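Local coordinates for Tas1 (Pseudomonas aeruginosa, PDB 6OX6), which pyrophosphorylates adenosine nucleotides to make (p)ppApp as a type VI secretion toxin, depleting ADP and ATP in competitor bacteria, at residues Asp341-Asn353 with Glu361-Lys373. Numbering follows the deposited sequence.
With ACT (acetate ion), chain I; ACT (acetate ion), chain E.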
loop_
_atom_site.group_PDB
_atom_site.type_symbol
_atom_site.label_atom_id
_atom_site.label_comp_id
_atom_site.label_asym_id
_atom_site.label_seq_id
_atom_site.Cartn_x
_atom_site.Cartn_y
_atom_site.Cartn_z
ATOM N N ASP A 341 11.931 -2.491 -0.892
ATOM C CA ASP A 341 11.287 -1.381 -0.203
ATOM C C ASP A 341 12.332 -0.526 0.536
ATOM O O ASP A 341 13.076 -1.062 1.372
ATOM C CB ASP A 341 10.265 -1.962 0.767
ATOM C CG ASP A 341 9.610 -0.908 1.649
ATOM O OD1 ASP A 341 9.614 0.297 1.309
ATOM O OD2 ASP A 341 9.057 -1.304 2.690
ATOM N N PRO A 342 12.402 0.791 0.279
ATOM C CA PRO A 342 13.378 1.623 1.008
ATOM C C PRO A 342 13.213 1.546 2.511
ATOM O O PRO A 342 14.184 1.756 3.252
ATOM C CB PRO A 342 13.082 3.046 0.507
ATOM C CG PRO A 342 12.289 2.871 -0.747
ATOM C CD PRO A 342 11.502 1.620 -0.555
ATOM N N LEU A 343 12.008 1.256 2.985
ATOM C CA LEU A 343 11.748 1.143 4.410
ATOM C C LEU A 343 11.860 -0.288 4.937
ATOM O O LEU A 343 11.645 -0.496 6.126
ATOM C CB LEU A 343 10.356 1.693 4.728
ATOM C CG LEU A 343 10.042 3.125 4.238
ATOM C CD1 LEU A 343 8.691 3.595 4.862
ATOM C CD2 LEU A 343 11.124 4.105 4.528
ATOM N N GLY A 344 12.178 -1.269 4.100
ATOM C CA GLY A 344 12.471 -2.611 4.594
ATOM C C GLY A 344 11.282 -3.402 5.091
ATOM O O GLY A 344 11.467 -4.450 5.726
ATOM N N TYR A 345 10.068 -2.964 4.784
ATOM C CA TYR A 345 8.887 -3.696 5.198
ATOM C C TYR A 345 8.743 -4.969 4.353
ATOM O O TYR A 345 9.303 -5.079 3.257
ATOM C CB TYR A 345 7.655 -2.783 5.069
ATOM C CG TYR A 345 6.328 -3.398 5.503
ATOM C CD1 TYR A 345 5.294 -3.557 4.593
ATOM C CD2 TYR A 345 6.128 -3.825 6.810
ATOM C CE1 TYR A 345 4.073 -4.127 4.974
ATOM C CE2 TYR A 345 4.922 -4.384 7.211
ATOM C CZ TYR A 345 3.900 -4.522 6.282
ATOM O OH TYR A 345 2.705 -5.080 6.637
ATOM N N SER A 346 8.036 -5.967 4.897
ATOM C CA SER A 346 7.682 -7.151 4.117
ATOM C C SER A 346 6.242 -7.547 4.409
ATOM O O SER A 346 5.720 -7.285 5.491
ATOM C CB SER A 346 8.625 -8.347 4.386
ATOM O OG SER A 346 8.756 -8.592 5.776
ATOM N N GLY A 347 5.598 -8.162 3.430
ATOM C CA GLY A 347 4.183 -8.460 3.520
ATOM C C GLY A 347 3.597 -8.628 2.131
ATOM O O GLY A 347 4.288 -8.522 1.122
ATOM N N VAL A 348 2.296 -8.886 2.097
ATOM C CA VAL A 348 1.582 -9.097 0.844
ATOM C C VAL A 348 0.417 -8.139 0.791
ATOM O O VAL A 348 -0.278 -7.943 1.794
ATOM C CB VAL A 348 1.068 -10.544 0.697
ATOM C CG1 VAL A 348 0.156 -10.684 -0.547
ATOM C CG2 VAL A 348 2.224 -11.479 0.646
ATOM N N ASN A 349 0.194 -7.559 -0.382
ATOM C CA ASN A 349 -1.014 -6.795 -0.651
ATOM C C ASN A 349 -1.613 -7.293 -1.957
ATOM O O ASN A 349 -0.894 -7.650 -2.892
ATOM C CB ASN A 349 -0.725 -5.279 -0.709
ATOM C CG ASN A 349 -1.984 -4.438 -0.609
ATOM O OD1 ASN A 349 -3.092 -4.960 -0.454
ATOM N ND2 ASN A 349 -1.815 -3.119 -0.653
ATOM N N SER A 350 -2.929 -7.342 -2.011
ATOM C CA SER A 350 -3.569 -7.812 -3.217
ATOM C C SER A 350 -4.843 -7.026 -3.425
ATOM O O SER A 350 -5.452 -6.524 -2.472
ATOM C CB SER A 350 -3.869 -9.308 -3.145
ATOM O OG SER A 350 -4.921 -9.555 -2.235
ATOM N N THR A 351 -5.245 -6.940 -4.679
ATOM C CA THR A 351 -6.456 -6.252 -5.080
ATOM C C THR A 351 -7.323 -7.250 -5.809
ATOM O O THR A 351 -6.860 -7.890 -6.763
ATOM C CB THR A 351 -6.148 -5.070 -6.003
ATOM O OG1 THR A 351 -5.226 -4.195 -5.352
ATOM C CG2 THR A 351 -7.431 -4.314 -6.359
HETATM N N MSE A 352 -8.585 -7.356 -5.418
HETATM C CA MSE A 352 -9.487 -8.276 -6.073
HETATM C C MSE A 352 -10.643 -7.565 -6.701
HETATM O O MSE A 352 -11.300 -6.749 -6.031
HETATM C CB MSE A 352 -10.091 -9.214 -5.040
HETATM C CG MSE A 352 -9.119 -10.297 -4.612
HETATM SE SE MSE A 352 -9.943 -12.056 -4.918
HETATM C CE MSE A 352 -10.532 -11.714 -6.763
ATOM N N ASN A 353 -10.898 -7.826 -7.977
ATOM C CA ASN A 353 -12.068 -7.248 -8.634
ATOM C C ASN A 353 -13.267 -8.141 -8.325
ATOM O O ASN A 353 -13.372 -9.255 -8.843
ATOM C CB ASN A 353 -11.848 -7.113 -10.137
ATOM C CG ASN A 353 -10.904 -5.971 -10.497
ATOM O OD1 ASN A 353 -10.707 -5.052 -9.703
ATOM N ND2 ASN A 353 -10.334 -6.013 -11.707
ATOM N N GLU A 361 -9.537 -5.075 -1.281
ATOM C CA GLU A 361 -8.142 -5.183 -0.852
ATOM C C GLU A 361 -8.001 -6.285 0.191
ATOM O O GLU A 361 -8.700 -6.270 1.204
ATOM C CB GLU A 361 -7.634 -3.870 -0.250
ATOM C CG GLU A 361 -6.299 -4.033 0.489
ATOM C CD GLU A 361 -5.829 -2.767 1.233
ATOM O OE1 GLU A 361 -6.160 -2.594 2.444
ATOM O OE2 GLU A 361 -5.109 -1.949 0.611
ATOM N N ILE A 362 -7.086 -7.227 -0.037
ATOM C CA ILE A 362 -6.771 -8.237 0.973
ATOM C C ILE A 362 -5.269 -8.223 1.244
ATOM O O ILE A 362 -4.468 -8.577 0.368
ATOM C CB ILE A 362 -7.218 -9.639 0.558
ATOM C CG1 ILE A 362 -8.723 -9.689 0.344
ATOM C CG2 ILE A 362 -6.839 -10.596 1.655
ATOM C CD1 ILE A 362 -9.205 -11.018 -0.248
ATOM N N GLN A 363 -4.887 -7.869 2.463
ATOM C CA GLN A 363 -3.486 -7.877 2.861
ATOM C C GLN A 363 -3.180 -9.140 3.643
ATOM O O GLN A 363 -4.050 -9.696 4.313
ATOM C CB GLN A 363 -3.153 -6.676 3.732
ATOM C CG GLN A 363 -3.272 -5.359 3.036
ATOM C CD GLN A 363 -2.851 -4.249 3.946
ATOM O OE1 GLN A 363 -3.621 -3.791 4.784
ATOM N NE2 GLN A 363 -1.610 -3.855 3.839
ATOM N N VAL A 364 -1.926 -9.570 3.586
ATOM C CA VAL A 364 -1.487 -10.763 4.293
ATOM C C VAL A 364 -0.146 -10.468 4.934
ATOM O O VAL A 364 0.733 -9.863 4.307
ATOM C CB VAL A 364 -1.355 -11.993 3.366
ATOM C CG1 VAL A 364 -1.310 -13.231 4.205
ATOM C CG2 VAL A 364 -2.508 -12.072 2.337
ATOM N N ASN A 365 0.027 -10.926 6.167
ATOM C CA ASN A 365 1.307 -10.763 6.847
ATOM C C ASN A 365 1.333 -11.696 8.041
ATOM O O ASN A 365 0.317 -12.291 8.407
ATOM C CB ASN A 365 1.540 -9.322 7.310
ATOM C CG ASN A 365 2.973 -8.863 7.064
ATOM O OD1 ASN A 365 3.905 -9.665 7.143
ATOM N ND2 ASN A 365 3.149 -7.590 6.728
ATOM N N SER A 366 2.515 -11.809 8.646
ATOM C CA SER A 366 2.716 -12.597 9.844
ATOM C C SER A 366 2.426 -11.773 11.097
ATOM O O SER A 366 2.380 -10.535 11.055
ATOM C CB SER A 366 4.149 -13.114 9.891
ATOM O OG SER A 366 5.060 -12.032 9.855
ATOM N N PRO A 367 2.215 -12.438 12.237
ATOM C CA PRO A 367 2.065 -11.677 13.487
ATOM C C PRO A 367 3.302 -10.862 13.833
ATOM O O PRO A 367 3.173 -9.751 14.368
ATOM C CB PRO A 367 1.788 -12.766 14.542
ATOM C CG PRO A 367 1.325 -13.972 13.760
ATOM C CD PRO A 367 2.054 -13.890 12.448
ATOM N N GLU A 368 4.494 -11.364 13.517
ATOM C CA GLU A 368 5.710 -10.640 13.870
ATOM C C GLU A 368 5.788 -9.312 13.132
ATOM O O GLU A 368 6.155 -8.283 13.716
ATOM C CB GLU A 368 6.947 -11.496 13.569
ATOM C CG GLU A 368 7.090 -12.717 14.472
ATOM C CD GLU A 368 6.029 -13.805 14.214
ATOM O OE1 GLU A 368 5.338 -13.745 13.170
ATOM O OE2 GLU A 368 5.877 -14.719 15.063
HETATM N N MSE A 369 5.449 -9.328 11.848
HETATM C CA MSE A 369 5.501 -8.129 11.029
HETATM C C MSE A 369 4.491 -7.108 11.466
HETATM O O MSE A 369 4.796 -5.896 11.462
HETATM C CB MSE A 369 5.235 -8.506 9.576
HETATM C CG MSE A 369 6.474 -9.121 8.936
HETATM SE SE MSE A 369 8.040 -7.988 9.312
HETATM C CE MSE A 369 7.364 -6.314 8.522
ATOM N N ILE A 370 3.299 -7.558 11.842
ATOM C CA ILE A 370 2.232 -6.654 12.272
ATOM C C ILE A 370 2.564 -6.045 13.627
ATOM O O ILE A 370 2.369 -4.844 13.853
ATOM C CB ILE A 370 0.890 -7.393 12.299
ATOM C CG1 ILE A 370 0.389 -7.565 10.853
ATOM C CG2 ILE A 370 -0.129 -6.592 13.185
ATOM C CD1 ILE A 370 -0.603 -8.679 10.666
ATOM N N TYR A 371 3.055 -6.864 14.553
ATOM C CA TYR A 371 3.585 -6.350 15.806
ATOM C C TYR A 371 4.587 -5.234 15.550
ATOM O O TYR A 371 4.541 -4.171 16.179
ATOM C CB TYR A 371 4.251 -7.490 16.581
ATOM C CG TYR A 371 4.845 -7.065 17.884
ATOM C CD1 TYR A 371 6.222 -6.970 18.052
ATOM C CD2 TYR A 371 4.030 -6.757 18.958
ATOM C CE1 TYR A 371 6.767 -6.577 19.272
ATOM C CE2 TYR A 371 4.550 -6.358 20.164
ATOM C CZ TYR A 371 5.920 -6.270 20.311
ATOM O OH TYR A 371 6.418 -5.872 21.525
ATOM N N ALA A 372 5.487 -5.464 14.603
ATOM C CA ALA A 372 6.555 -4.512 14.348
ATOM C C ALA A 372 6.012 -3.215 13.778
ATOM O O ALA A 372 6.435 -2.125 14.188
ATOM C CB ALA A 372 7.572 -5.131 13.396
ATOM N N LYS A 373 5.073 -3.310 12.844
ATOM C CA LYS A 373 4.655 -2.137 12.104
ATOM C C LYS A 373 3.611 -1.307 12.847
ATOM O O LYS A 373 3.723 -0.078 12.890
ATOM C CB LYS A 373 4.105 -2.552 10.743
ATOM C CG LYS A 373 3.440 -1.402 10.003
ATOM C CD LYS A 373 2.810 -1.909 8.705
ATOM C CE LYS A 373 1.965 -0.832 8.056
ATOM N NZ LYS A 373 1.374 -1.298 6.785
HETATM C C ACT I . -0.564 -4.348 7.568
HETATM O O ACT I . -0.372 -3.289 6.900
HETATM O OXT ACT I . -0.960 -4.467 8.764
HETATM C CH3 ACT I . -0.271 -5.695 6.785
HETATM C C ACT E . 1.267 -1.802 1.949
HETATM O O ACT E . 0.806 -1.658 0.762
HETATM O OXT ACT E . 0.807 -2.484 2.917
HETATM C CH3 ACT E . 2.587 -1.036 2.249
HETATM O O HOH W 1 6.466 -10.402 5.859
#
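The Tyr-345 ring meets Met-369, Lys-373 and the amide of Asn-365 at oblique angles, while the methyl of one acetate, probably from the crystallisation liquor like the second one nearby, sits at its edge, near the ring plane. The terminal methyl of selenomethionine Met-369, CE, comes within 3.3 Å of Tyr-345 CD2, and the lysine side chain runs at about a right angle to that of the tyrosine, with Lys-373 CD 3.6 Å from Tyr-345 CE2. Extended throughout, with CG anti to the backbone N (chi1 171°), it passes the ring to place NZ 2.7 Å from O of that acetate. The Asn-365 amide, turned 66° from the ring, makes a firm bond from ND2 to Ser-346 O at 2.9 Å, in the carbonyl plane on a lone pair; its close approach to Tyr-345 OH is too bent to be more than doubtful. A water joins Asn-365 OD1 to Ser-346 OG, which is also hydrogen-bonded to Arg-434 of helix 419-435. Beyond this corner strands 347-353 and 359-365 form an antiparallel hairpin inside a five-stranded mixed sheet of what is probably a RelA/SpoT-like alarmone synthetase fold. Val-348 and Val-364 exchange two backbone bonds and lie side by side, CB to CB 3.9 Å, on the face covered by helix 319-328. On that same face Ser-350 OG donates to Ile-362 O (2.8 Å). The opposite face carries Asn-349, Glu-361 and Gln-363: Asn-349 OD1 touches Glu-361 CG and Gln-363 CG, each at 3.5 Å, and its ND2 bonds weakly to the second acetate. In the turn before the strand, Arg-60 of the neighbouring Pa14_01140 chain forms a salt bridge with Asp-341 and packs on Tyr-345.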